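Local structure of ribonuclease mar1, putative (Trypanosoma cruzi, 1YZV) at residues T21-C26 with N47-L52; V113-F118 with L125-A130; E119-I124 with Q150-T155; Q158-W163 with C168-S173. The protein is of unproven function but belongs to the isochorismatase family and is probably a hydrolase-like enzyme. One frame throughout, in Å; residues are numbered along the deposited sequence.

Contact 1 (T21-C26 with N47-L52); sequences TAFFCC and NRFAGL
Phe-23, on strand 20-26, meets Phe-49 and Leu-52, one helical turn apart on helix 39-56. All three CB atoms point into the interface. In both phenylalanines CG lies anti to the carbonyl carbon and beside the backbone N (chi1 -70° in Phe-23, -66° in Phe-49), and the two side chains cross at about a right angle. Their rings sit obliquely, centroids 5.3 Å apart and planes at 38°, so the pair is neither a parallel stack nor a T. The nearest approach is made by the CD1 side of the Phe-23 ring: CD1 of Phe-23 lies 3.7 Å from CB of Phe-49, and CE1 of Phe-23 is equally close to CD1 of Phe-49. Farther out, CZ of Phe-23 reaches one branch of the leucine, CD2 of Leu-52, at 3.8 Å. Phe-23 thus bridges Phe-49 and Leu-52 through apolar contacts. The contact is wholly buried and belongs to the central parallel sheet of the isochorismatase fold, with helix 39-56 packed on one face. Phe-49 also leans on Val-114 and Trp-116 of strand 110-118, Phe-23 on Tyr-63 of strand 61-68, and Leu-52 on Leu-177 and Leu-180 of helix 173-181.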
loop_
_atom_site.group_PDB
_atom_site.type_symbol
_atom_site.label_atom_id
_atom_site.label_comp_id
_atom_site.label_asym_id
_atom_site.label_seq_id
_atom_site.Cartn_x
_atom_site.Cartn_y
_atom_site.Cartn_z
ATOM N N THR A 21 -10.257 -20.076 -17.570
ATOM C CA THR A 21 -9.170 -19.625 -16.697
ATOM C C THR A 21 -7.898 -20.408 -17.003
ATOM O O THR A 21 -7.968 -21.627 -17.165
ATOM C CB THR A 21 -9.536 -19.897 -15.192
ATOM O OG1 THR A 21 -10.780 -19.267 -14.917
ATOM C CG2 THR A 21 -8.504 -19.344 -14.242
ATOM N N ALA A 22 -6.766 -19.711 -17.151
ATOM C CA ALA A 22 -5.454 -20.378 -17.353
ATOM C C ALA A 22 -4.682 -20.299 -16.053
ATOM O O ALA A 22 -4.630 -19.254 -15.398
ATOM C CB ALA A 22 -4.654 -19.707 -18.468
ATOM N N PHE A 23 -4.124 -21.431 -15.664
ATOM C CA PHE A 23 -3.248 -21.515 -14.536
ATOM C C PHE A 23 -1.818 -21.502 -15.084
ATOM O O PHE A 23 -1.384 -22.435 -15.770
ATOM C CB PHE A 23 -3.562 -22.781 -13.723
ATOM C CG PHE A 23 -4.880 -22.721 -13.010
ATOM C CD1 PHE A 23 -4.980 -22.156 -11.739
ATOM C CD2 PHE A 23 -6.019 -23.227 -13.602
ATOM C CE1 PHE A 23 -6.197 -22.024 -11.134
ATOM C CE2 PHE A 23 -7.264 -22.995 -13.033
ATOM C CZ PHE A 23 -7.351 -22.454 -11.784
ATOM N N PHE A 24 -1.112 -20.414 -14.796
ATOM C CA PHE A 24 0.287 -20.231 -15.215
ATOM C C PHE A 24 1.254 -20.534 -14.080
ATOM O O PHE A 24 1.425 -19.730 -13.164
ATOM C CB PHE A 24 0.539 -18.812 -15.670
ATOM C CG PHE A 24 0.151 -18.523 -17.107
ATOM C CD1 PHE A 24 -0.837 -19.234 -17.756
ATOM C CD2 PHE A 24 0.802 -17.518 -17.813
ATOM C CE1 PHE A 24 -1.117 -18.995 -19.088
ATOM C CE2 PHE A 24 0.512 -17.255 -19.131
ATOM C CZ PHE A 24 -0.473 -17.979 -19.768
ATOM N N CYS A 25 1.917 -21.679 -14.214
ATOM C CA CYS A 25 2.906 -22.193 -13.280
ATOM C C CYS A 25 4.320 -21.838 -13.798
ATOM O O CYS A 25 4.843 -22.448 -14.720
ATOM C CB CYS A 25 2.732 -23.703 -13.191
ATOM S SG CYS A 25 3.858 -24.566 -12.082
ATOM N N CYS A 26 4.870 -20.788 -13.237
ATOM C CA CYS A 26 6.100 -20.161 -13.706
ATOM C C CYS A 26 7.345 -20.784 -13.086
ATOM O O CYS A 26 7.664 -20.508 -11.936
ATOM C CB CYS A 26 6.068 -18.680 -13.343
ATOM S SG CYS A 26 7.042 -17.639 -14.314
ATOM N N ASN A 47 0.269 -27.810 -6.789
ATOM C CA ASN A 47 -0.568 -28.979 -6.557
ATOM C C ASN A 47 -2.036 -28.695 -6.247
ATOM O O ASN A 47 -2.942 -29.361 -6.753
ATOM C CB ASN A 47 0.048 -29.848 -5.468
ATOM C CG ASN A 47 1.240 -30.639 -5.965
ATOM O OD1 ASN A 47 1.321 -30.956 -7.155
ATOM N ND2 ASN A 47 2.229 -30.871 -5.078
ATOM N N ARG A 48 -2.273 -27.623 -5.504
ATOM C CA ARG A 48 -3.620 -27.191 -5.224
ATOM C C ARG A 48 -4.344 -26.781 -6.505
ATOM O O ARG A 48 -5.514 -27.149 -6.746
ATOM C CB ARG A 48 -3.560 -26.016 -4.232
ATOM C CG ARG A 48 -4.861 -25.314 -4.045
ATOM C CD ARG A 48 -4.794 -24.366 -2.868
ATOM N NE ARG A 48 -4.868 -25.067 -1.595
ATOM C CZ ARG A 48 -4.883 -24.454 -0.412
ATOM N NH1 ARG A 48 -4.804 -23.111 -0.341
ATOM N NH2 ARG A 48 -5.089 -25.169 0.689
ATOM N N PHE A 49 -3.682 -25.953 -7.303
ATOM C CA PHE A 49 -4.271 -25.528 -8.593
ATOM C C PHE A 49 -4.360 -26.650 -9.624
ATOM O O PHE A 49 -5.289 -26.675 -10.443
ATOM C CB PHE A 49 -3.507 -24.342 -9.171
ATOM C CG PHE A 49 -3.620 -23.060 -8.336
ATOM C CD1 PHE A 49 -4.816 -22.675 -7.783
ATOM C CD2 PHE A 49 -2.566 -22.155 -8.311
ATOM C CE1 PHE A 49 -4.932 -21.456 -7.084
ATOM C CE2 PHE A 49 -2.656 -20.954 -7.618
ATOM C CZ PHE A 49 -3.843 -20.601 -7.008
ATOM N N ALA A 50 -3.443 -27.616 -9.532
ATOM C CA ALA A 50 -3.549 -28.830 -10.363
ATOM C C ALA A 50 -4.824 -29.578 -10.028
ATOM O O ALA A 50 -5.562 -29.943 -10.936
ATOM C CB ALA A 50 -2.316 -29.736 -10.216
ATOM N N GLY A 51 -5.114 -29.748 -8.734
ATOM C CA GLY A 51 -6.339 -30.385 -8.297
ATOM C C GLY A 51 -7.583 -29.600 -8.695
ATOM O O GLY A 51 -8.587 -30.161 -9.150
ATOM N N LEU A 52 -7.542 -28.284 -8.529
ATOM C CA LEU A 52 -8.640 -27.453 -8.994
ATOM C C LEU A 52 -8.905 -27.568 -10.519
ATOM O O LEU A 52 -10.048 -27.777 -10.960
ATOM C CB LEU A 52 -8.372 -25.996 -8.594
ATOM C CG LEU A 52 -9.494 -25.016 -8.977
ATOM C CD1 LEU A 52 -10.809 -25.414 -8.333
ATOM C CD2 LEU A 52 -9.074 -23.596 -8.642
#

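Contact 2 (V113-F118 with L125-A130); sequences VVLWGF and LQTAAA
Leu-115 of the extended segment 113-118 faces Ala-128 of the helical segment 125-130, their CA atoms 7.7 Å apart, the nearest pair of the two backbones. The strand is extended and regular at Leu-115 (phi -123°, psi 134°). In the helix, Ala-129 N and Ala-130 N bond back to Leu-125 O and Gln-126 O. A single leucine carries the strand's side of the contact. Leu-115 extends both methyls to the helix, its CG trans to the backbone N (chi1 172°). Both meet the methyl of the threonine: CD1 and CD2 of Leu-115 each lie 3.9 Å from CG2 of Thr-127. CD2 of Leu-115 goes on to Ala-128, 3.7 Å from its backbone N and 4.1 Å from its CB. CD2 thus packs against the helix backbone beside the alanine. Thr-127 turns its methyl to the leucine, and its hydroxyl is engaged by Cys-123 O, one turn back, and by Met-96 N. The contact is the strand-to-helix half of the beta-alpha-beta unit formed by strand 110-118, helix 120-133 and strand 137-146. Leu-115 also rests on Phe-24 of strand 20-26 and on Val-138 and Ile-140 of strand 137-146, while Gln-126, on the same helix, bonds to Met-178 O of the second subunit.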
loop_
_atom_site.group_PDB
_atom_site.type_symbol
_atom_site.label_atom_id
_atom_site.label_comp_id
_atom_site.label_asym_id
_atom_site.label_seq_id
_atom_site.Cartn_x
_atom_site.Cartn_y
_atom_site.Cartn_z
ATOM N N VAL A 113 -6.129 -15.239 -15.800
ATOM C CA VAL A 113 -4.962 -16.087 -15.561
ATOM C C VAL A 113 -4.655 -15.996 -14.091
ATOM O O VAL A 113 -4.679 -14.884 -13.509
ATOM C CB VAL A 113 -3.769 -15.583 -16.410
ATOM C CG1 VAL A 113 -2.448 -16.232 -15.952
ATOM C CG2 VAL A 113 -4.066 -15.801 -17.992
ATOM N N VAL A 114 -4.500 -17.160 -13.484
ATOM C CA VAL A 114 -3.998 -17.308 -12.145
ATOM C C VAL A 114 -2.515 -17.635 -12.282
ATOM O O VAL A 114 -2.136 -18.660 -12.876
ATOM C CB VAL A 114 -4.744 -18.426 -11.394
ATOM C CG1 VAL A 114 -4.088 -18.740 -10.063
ATOM C CG2 VAL A 114 -6.210 -18.029 -11.206
ATOM N N LEU A 115 -1.678 -16.780 -11.703
ATOM C CA LEU A 115 -0.220 -16.798 -11.937
ATOM C C LEU A 115 0.555 -16.957 -10.629
ATOM O O LEU A 115 0.302 -16.244 -9.650
ATOM C CB LEU A 115 0.215 -15.508 -12.630
ATOM C CG LEU A 115 1.715 -15.166 -12.837
ATOM C CD1 LEU A 115 2.418 -16.243 -13.718
ATOM C CD2 LEU A 115 1.837 -13.753 -13.496
ATOM N N TRP A 116 1.535 -17.854 -10.636
ATOM C CA TRP A 116 2.415 -18.040 -9.475
ATOM C C TRP A 116 3.722 -18.723 -9.884
ATOM O O TRP A 116 3.844 -19.182 -11.003
ATOM C CB TRP A 116 1.706 -18.855 -8.358
ATOM C CG TRP A 116 1.583 -20.291 -8.634
ATOM C CD1 TRP A 116 2.433 -21.269 -8.163
ATOM C CD2 TRP A 116 0.801 -20.923 -9.670
ATOM N NE1 TRP A 116 2.175 -22.465 -8.775
ATOM C CE2 TRP A 116 1.140 -22.311 -9.653
ATOM C CE3 TRP A 116 -0.280 -20.513 -10.464
ATOM C CZ2 TRP A 116 0.541 -23.253 -10.522
ATOM C CZ3 TRP A 116 -0.881 -21.457 -11.314
ATOM C CH2 TRP A 116 -0.464 -22.813 -11.332
ATOM N N GLY A 117 4.717 -18.654 -9.010
ATOM C CA GLY A 117 5.959 -19.387 -9.199
ATOM C C GLY A 117 7.195 -18.558 -8.927
ATOM O O GLY A 117 7.215 -17.734 -7.967
ATOM N N PHE A 118 8.261 -18.906 -9.648
ATOM C CA PHE A 118 9.571 -18.303 -9.466
ATOM C C PHE A 118 9.987 -17.507 -10.724
ATOM O O PHE A 118 9.639 -17.877 -11.835
ATOM C CB PHE A 118 10.653 -19.337 -9.271
ATOM C CG PHE A 118 10.397 -20.361 -8.173
ATOM C CD1 PHE A 118 9.755 -20.041 -7.013
ATOM C CD2 PHE A 118 11.087 -21.580 -8.243
ATOM C CE1 PHE A 118 9.621 -21.007 -6.000
ATOM C CE2 PHE A 118 10.950 -22.544 -7.248
ATOM C CZ PHE A 118 10.179 -22.268 -6.152
ATOM N N LEU A 125 6.622 -11.202 -12.324
ATOM C CA LEU A 125 6.418 -9.810 -12.615
ATOM C C LEU A 125 6.248 -9.524 -14.112
ATOM O O LEU A 125 5.341 -8.775 -14.501
ATOM C CB LEU A 125 7.595 -8.989 -12.091
ATOM C CG LEU A 125 7.494 -7.472 -12.274
ATOM C CD1 LEU A 125 6.299 -6.928 -11.542
ATOM C CD2 LEU A 125 8.783 -6.743 -11.849
ATOM N N GLN A 126 7.227 -9.941 -14.912
ATOM C CA GLN A 126 7.188 -9.695 -16.339
ATOM C C GLN A 126 6.021 -10.389 -17.083
ATOM O O GLN A 126 5.496 -9.854 -18.046
ATOM C CB GLN A 126 8.545 -10.006 -17.018
ATOM C CG GLN A 126 9.662 -9.169 -16.401
ATOM C CD GLN A 126 10.936 -9.170 -17.154
ATOM O OE1 GLN A 126 10.957 -9.337 -18.390
ATOM N NE2 GLN A 126 12.037 -8.970 -16.424
ATOM N N THR A 127 5.620 -11.559 -16.620
ATOM C CA THR A 127 4.440 -12.250 -17.159
ATOM C C THR A 127 3.165 -11.460 -16.870
ATOM O O THR A 127 2.317 -11.309 -17.738
ATOM C CB THR A 127 4.352 -13.707 -16.609
ATOM O OG1 THR A 127 5.547 -14.441 -16.938
ATOM C CG2 THR A 127 3.138 -14.446 -17.155
ATOM N N ALA A 128 3.016 -10.966 -15.642
ATOM C CA ALA A 128 1.862 -10.150 -15.276
ATOM C C ALA A 128 1.781 -8.931 -16.189
ATOM O O ALA A 128 0.706 -8.616 -16.690
ATOM C CB ALA A 128 1.924 -9.695 -13.811
ATOM N N ALA A 129 2.901 -8.245 -16.364
ATOM C CA ALA A 129 2.934 -7.080 -17.207
ATOM C C ALA A 129 2.519 -7.415 -18.631
ATOM O O ALA A 129 1.768 -6.660 -19.251
ATOM C CB ALA A 129 4.338 -6.432 -17.183
ATOM N N ALA A 130 3.072 -8.495 -19.175
ATOM C CA ALA A 130 2.739 -8.942 -20.541
ATOM C C ALA A 130 1.236 -9.298 -20.702
ATOM O O ALA A 130 0.599 -8.917 -21.686
ATOM C CB ALA A 130 3.618 -10.136 -20.920
#

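Contact 3 (E119-I124 with Q150-T155); sequences ETHVCI and QGDHCT
His-121 and Asp-152 bury 56 Å² each and Thr-120 almost as much, where the first turn of helix 120-133 meets the start of helix 150-161. CB of Asp-152 sits over the centre of one face of the His-121 imidazole, 3.5 Å from the ring centroid and only 4° off its normal, a CH-pi contact. The carboxylate continues this layer, its plane 15° from that of the ring, with CG of Asp-152 3.7 Å from NE2 of His-121. The ring is brought there by CG lying between the backbone N and the carbonyl carbon (chi1 64°), and CG2 of Val-122 lies above the opposite face, toward its rim. Beside this stack, OG1 of Thr-120 and ND1 of His-153 share a 2.7 Å hydrogen bond, the hydroxyl lying at the edge of that ring and in its plane. Just before the helix, the carbonyl O of Glu-119 accepts from Val-122 N and Ile-124 N. The polar ends lead onward: ND1 of His-121 bonds to Ser-147, its NE2 to Glu-174 of the second subunit, and OD1 of Asp-152 to Thr-172 of that subunit. Bonding at both nitrogens fixes the rotation of the imidazole. The bonds from His-121 to Glu-174 and from Asp-152 to Thr-172 thus couple the packing of the two helices to subunit association.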
loop_
_atom_site.group_PDB
_atom_site.type_symbol
_atom_site.label_atom_id
_atom_site.label_comp_id
_atom_site.label_asym_id
_atom_site.label_seq_id
_atom_site.Cartn_x
_atom_site.Cartn_y
_atom_site.Cartn_z
ATOM N N GLU A 119 10.742 -16.419 -10.559
ATOM C CA GLU A 119 10.921 -15.702 -9.314
ATOM C C GLU A 119 9.944 -14.521 -9.388
ATOM O O GLU A 119 9.656 -14.021 -10.484
ATOM C CB GLU A 119 12.362 -15.180 -9.173
ATOM C CG GLU A 119 13.378 -16.268 -8.902
ATOM C CD GLU A 119 14.747 -15.736 -8.451
ATOM O OE1 GLU A 119 14.875 -15.096 -7.390
ATOM O OE2 GLU A 119 15.710 -16.005 -9.160
ATOM N N THR A 120 9.452 -14.096 -8.233
ATOM C CA THR A 120 8.414 -13.044 -8.124
ATOM C C THR A 120 8.768 -11.763 -8.894
ATOM O O THR A 120 7.947 -11.231 -9.616
ATOM C CB THR A 120 8.123 -12.720 -6.649
ATOM O OG1 THR A 120 7.950 -13.945 -5.914
ATOM C CG2 THR A 120 6.844 -11.872 -6.500
ATOM N N HIS A 121 10.027 -11.324 -8.789
ATOM C CA HIS A 121 10.482 -10.060 -9.330
ATOM C C HIS A 121 11.019 -10.156 -10.735
ATOM O O HIS A 121 11.468 -9.155 -11.316
ATOM C CB HIS A 121 11.536 -9.436 -8.409
ATOM C CG HIS A 121 12.792 -10.237 -8.287
ATOM N ND1 HIS A 121 12.801 -11.525 -7.805
ATOM C CD2 HIS A 121 14.080 -9.943 -8.620
ATOM C CE1 HIS A 121 14.024 -12.016 -7.913
ATOM N NE2 HIS A 121 14.832 -11.053 -8.325
ATOM N N VAL A 122 11.028 -11.363 -11.284
ATOM C CA VAL A 122 11.522 -11.565 -12.661
ATOM C C VAL A 122 10.473 -12.172 -13.584
ATOM O O VAL A 122 9.622 -11.470 -14.132
ATOM C CB VAL A 122 12.861 -12.346 -12.686
ATOM C CG1 VAL A 122 13.414 -12.490 -14.129
ATOM C CG2 VAL A 122 13.898 -11.599 -11.834
ATOM N N CYS A 123 10.393 -13.486 -13.619
ATOM C CA CYS A 123 9.429 -14.135 -14.509
ATOM C C CYS A 123 7.954 -13.875 -14.164
ATOM O O CYS A 123 7.134 -13.610 -15.047
ATOM C CB CYS A 123 9.803 -15.640 -14.649
ATOM S SG CYS A 123 11.535 -15.858 -15.498
ATOM N N ILE A 124 7.600 -13.868 -12.879
ATOM C CA ILE A 124 6.246 -13.598 -12.507
ATOM C C ILE A 124 5.848 -12.148 -12.824
ATOM O O ILE A 124 4.799 -11.900 -13.410
ATOM C CB ILE A 124 5.995 -13.841 -11.004
ATOM C CG1 ILE A 124 6.377 -15.258 -10.632
ATOM C CG2 ILE A 124 4.561 -13.424 -10.598
ATOM C CD1 ILE A 124 5.383 -16.190 -10.939
ATOM N N GLN A 150 14.036 -12.205 0.059
ATOM C CA GLN A 150 12.731 -11.721 0.496
ATOM C C GLN A 150 12.450 -10.297 -0.008
ATOM O O GLN A 150 11.316 -9.980 -0.378
ATOM C CB GLN A 150 12.664 -11.736 2.031
ATOM C CG GLN A 150 11.311 -11.292 2.617
ATOM C CD GLN A 150 11.413 -11.041 4.109
ATOM O OE1 GLN A 150 11.941 -11.878 4.842
ATOM N NE2 GLN A 150 11.097 -9.816 4.528
ATOM N N GLY A 151 13.472 -9.441 0.010
ATOM C CA GLY A 151 13.334 -8.044 -0.416
ATOM C C GLY A 151 12.933 -7.925 -1.878
ATOM O O GLY A 151 12.083 -7.082 -2.217
ATOM N N ASP A 152 13.560 -8.732 -2.751
ATOM C CA ASP A 152 13.183 -8.770 -4.157
ATOM C C ASP A 152 11.713 -9.188 -4.330
ATOM O O ASP A 152 10.967 -8.605 -5.095
ATOM C CB ASP A 152 14.091 -9.703 -4.975
ATOM C CG ASP A 152 15.501 -9.112 -5.195
ATOM O OD1 ASP A 152 15.675 -7.850 -5.259
ATOM O OD2 ASP A 152 16.463 -9.899 -5.113
ATOM N N HIS A 153 11.304 -10.190 -3.574
ATOM C CA HIS A 153 9.933 -10.699 -3.663
ATOM C C HIS A 153 8.949 -9.656 -3.168
ATOM O O HIS A 153 7.969 -9.371 -3.859
ATOM C CB HIS A 153 9.863 -11.997 -2.815
ATOM C CG HIS A 153 8.488 -12.406 -2.450
ATOM N ND1 HIS A 153 7.707 -13.176 -3.290
ATOM C CD2 HIS A 153 7.701 -12.054 -1.409
ATOM C CE1 HIS A 153 6.548 -13.399 -2.702
ATOM N NE2 HIS A 153 6.511 -12.718 -1.570
ATOM N N CYS A 154 9.157 -9.142 -1.945
ATOM C CA CYS A 154 8.199 -8.198 -1.334
ATOM C C CYS A 154 7.958 -6.957 -2.161
ATOM O O CYS A 154 6.834 -6.512 -2.321
ATOM C CB CYS A 154 8.665 -7.796 0.051
ATOM S SG CYS A 154 8.456 -9.218 1.200
ATOM N N THR A 155 9.040 -6.370 -2.635
ATOM C CA THR A 155 8.973 -5.146 -3.454
ATOM C C THR A 155 8.215 -5.353 -4.752
ATOM O O THR A 155 7.315 -4.546 -5.080
ATOM C CB THR A 155 10.367 -4.614 -3.748
ATOM O OG1 THR A 155 11.018 -4.358 -2.508
ATOM C CG2 THR A 155 10.328 -3.299 -4.562
#

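Contact 4 (Q158-W163 with C168-S173); sequences QLMQSW and CYISTS
The return from helix to strand in a beta-alpha-beta unit brings Gln-161 onto Ile-170 and Trp-163 onto Cys-168. CG of Gln-161 lies 3.3 Å from CG1 of Ile-170, a tight approach of two side chains that cross at about a right angle. Ile-170 has CG1 anti to the carbonyl carbon (chi1 -53°), from where its CD1 also reaches CB of Met-160 at 3.7 Å. The glutamine stretches past the isoleucine: NE2 of Gln-161 donates a hydrogen bond to a water 2.9 Å away, which in turn donates to O of Ile-170. That amide nitrogen also bonds to Gln-158 of the third subunit. The unit comprises strand 137-146, helix 150-161 and strand 168-171, the last an outermost strand of the parallel sheet within the chain. Where the connection closes, N of Cys-168 makes a weak, nearly straight hydrogen bond (165°) to O of Trp-163 at 3.4 Å. SG of Cys-168, anti to its backbone N, stands at the edge of the indole near its plane, 4.0 Å from CE3 of Trp-163, a sulfur-aromatic contact. Toward the rim of one indole face lies O of Leu-159, and Arg-11 of the second subunit makes a cation-pi contact with Trp-163.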
loop_
_atom_site.group_PDB
_atom_site.type_symbol
_atom_site.label_atom_id
_atom_site.label_comp_id
_atom_site.label_asym_id
_atom_site.label_seq_id
_atom_site.Cartn_x
_atom_site.Cartn_y
_atom_site.Cartn_z
ATOM N N GLN A 158 4.426 -5.748 -3.959
ATOM C CA GLN A 158 3.953 -4.375 -3.774
ATOM C C GLN A 158 3.794 -3.618 -5.064
ATOM O O GLN A 158 2.790 -2.921 -5.236
ATOM C CB GLN A 158 4.888 -3.619 -2.850
ATOM C CG GLN A 158 4.826 -4.194 -1.449
ATOM C CD GLN A 158 5.850 -3.588 -0.506
ATOM O OE1 GLN A 158 6.820 -2.918 -0.926
ATOM N NE2 GLN A 158 5.767 -4.013 0.738
ATOM N N LEU A 159 4.691 -3.854 -6.015
ATOM C CA LEU A 159 4.556 -3.230 -7.342
ATOM C C LEU A 159 3.269 -3.716 -8.052
ATOM O O LEU A 159 2.418 -2.910 -8.466
ATOM C CB LEU A 159 5.797 -3.525 -8.178
ATOM C CG LEU A 159 5.872 -3.010 -9.622
ATOM C CD1 LEU A 159 5.336 -1.594 -9.721
ATOM C CD2 LEU A 159 7.359 -3.094 -10.008
ATOM N N MET A 160 3.070 -5.029 -8.062
ATOM C CA MET A 160 1.892 -5.620 -8.644
ATOM C C MET A 160 0.588 -5.229 -7.950
ATOM O O MET A 160 -0.396 -4.992 -8.637
ATOM C CB MET A 160 2.031 -7.119 -8.730
ATOM C CG MET A 160 3.091 -7.495 -9.685
ATOM S SD MET A 160 3.280 -9.233 -10.059
ATOM C CE MET A 160 4.104 -9.824 -8.612
ATOM N N GLN A 161 0.621 -4.994 -6.632
ATOM C CA GLN A 161 -0.547 -4.499 -5.917
ATOM C C GLN A 161 -0.932 -3.080 -6.368
ATOM O O GLN A 161 -2.109 -2.709 -6.351
ATOM C CB GLN A 161 -0.319 -4.561 -4.409
ATOM C CG GLN A 161 -0.279 -6.021 -3.876
ATOM C CD GLN A 161 -0.017 -6.084 -2.387
ATOM O OE1 GLN A 161 0.945 -5.477 -1.926
ATOM N NE2 GLN A 161 -0.800 -6.907 -1.635
ATOM N N SER A 162 0.030 -2.287 -6.810
ATOM C CA SER A 162 -0.326 -1.000 -7.413
ATOM C C SER A 162 -0.981 -1.084 -8.839
ATOM O O SER A 162 -1.511 -0.087 -9.322
ATOM C CB SER A 162 0.898 -0.131 -7.510
ATOM O OG SER A 162 1.632 -0.629 -8.608
ATOM N N TRP A 163 -1.072 -2.262 -9.458
ATOM C CA TRP A 163 -1.701 -2.372 -10.793
ATOM C C TRP A 163 -3.194 -2.863 -10.836
ATOM O O TRP A 163 -3.742 -3.243 -11.924
ATOM C CB TRP A 163 -0.887 -3.295 -11.663
ATOM C CG TRP A 163 0.540 -2.980 -11.813
ATOM C CD1 TRP A 163 1.122 -1.761 -11.760
ATOM C CD2 TRP A 163 1.509 -3.856 -12.384
ATOM N NE1 TRP A 163 2.453 -1.858 -12.065
ATOM C CE2 TRP A 163 2.682 -3.105 -12.584
ATOM C CE3 TRP A 163 1.500 -5.211 -12.744
ATOM C CZ2 TRP A 163 3.860 -3.688 -12.997
ATOM C CZ3 TRP A 163 2.679 -5.769 -13.226
ATOM C CH2 TRP A 163 3.816 -4.989 -13.394
ATOM N N CYS A 168 -4.682 -6.396 -12.699
ATOM C CA CYS A 168 -3.784 -7.300 -12.026
ATOM C C CYS A 168 -3.951 -7.058 -10.538
ATOM O O CYS A 168 -3.811 -5.934 -10.085
ATOM C CB CYS A 168 -2.344 -6.998 -12.391
ATOM S SG CYS A 168 -1.119 -7.884 -11.409
ATOM N N TYR A 169 -4.314 -8.093 -9.796
ATOM C CA TYR A 169 -4.231 -8.014 -8.340
ATOM C C TYR A 169 -3.637 -9.237 -7.662
ATOM O O TYR A 169 -3.353 -10.273 -8.296
ATOM C CB TYR A 169 -5.587 -7.757 -7.772
ATOM C CG TYR A 169 -6.523 -8.890 -7.969
ATOM C CD1 TYR A 169 -7.357 -8.915 -9.083
ATOM C CD2 TYR A 169 -6.826 -9.774 -6.890
ATOM C CE1 TYR A 169 -8.287 -9.929 -9.235
ATOM C CE2 TYR A 169 -7.752 -10.790 -7.028
ATOM C CZ TYR A 169 -8.441 -10.915 -8.243
ATOM O OH TYR A 169 -9.455 -11.874 -8.388
ATOM N N ILE A 170 -3.347 -9.068 -6.386
ATOM C CA ILE A 170 -2.635 -10.100 -5.643
ATOM C C ILE A 170 -3.597 -10.705 -4.650
ATOM O O ILE A 170 -4.235 -9.978 -3.836
ATOM C CB ILE A 170 -1.439 -9.512 -4.859
ATOM C CG1 ILE A 170 -0.558 -8.705 -5.792
ATOM C CG2 ILE A 170 -0.707 -10.617 -4.104
ATOM C CD1 ILE A 170 0.097 -9.471 -6.704
ATOM N N SER A 171 -3.637 -12.024 -4.663
ATOM C CA SER A 171 -4.524 -12.788 -3.781
ATOM C C SER A 171 -3.770 -14.014 -3.265
ATOM O O SER A 171 -2.529 -14.042 -3.275
ATOM C CB SER A 171 -5.822 -13.153 -4.539
ATOM O OG SER A 171 -6.845 -13.607 -3.670
ATOM N N THR A 172 -4.489 -14.903 -2.589
ATOM C CA THR A 172 -3.900 -16.178 -2.115
ATOM C C THR A 172 -4.657 -17.331 -2.745
ATOM O O THR A 172 -5.825 -17.194 -3.063
ATOM C CB THR A 172 -3.920 -16.302 -0.572
ATOM O OG1 THR A 172 -5.257 -16.166 -0.105
ATOM C CG2 THR A 172 -3.039 -15.246 0.073
ATOM N N SER A 173 -4.039 -18.518 -2.779
ATOM C CA SER A 173 -4.657 -19.688 -3.427
ATOM C C SER A 173 -6.041 -20.044 -2.866
ATOM O O SER A 173 -6.992 -20.337 -3.625
ATOM C CB SER A 173 -3.685 -20.891 -3.389
ATOM O OG SER A 173 -3.381 -21.324 -2.036
HETATM O O HOH W 1 -3.459 -8.023 -2.155
#

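From the N terminus, contact 1 closes first, as helix 39-56 folds back on strand 20-26. Contact 2 follows in series; its strand 110-118 is the sheet neighbour of strand 20-26, and Phe-24 N and Ala-22 O probably bond to Val-114 across that border. Contact 3 crosses contact 2 along the chain: both use helix 120-133, but contact 3 makes the longer closure, bringing in helix 150-161. Contact 4 closes last, just after contact 3, tying the far end of that same helix to strand 168-171. Met-160 joins contacts 2, 3 and 4 through Leu-125, Thr-120 and Ile-124, whereas Arg-48 and Ser-173 link contact 1 to contact 4.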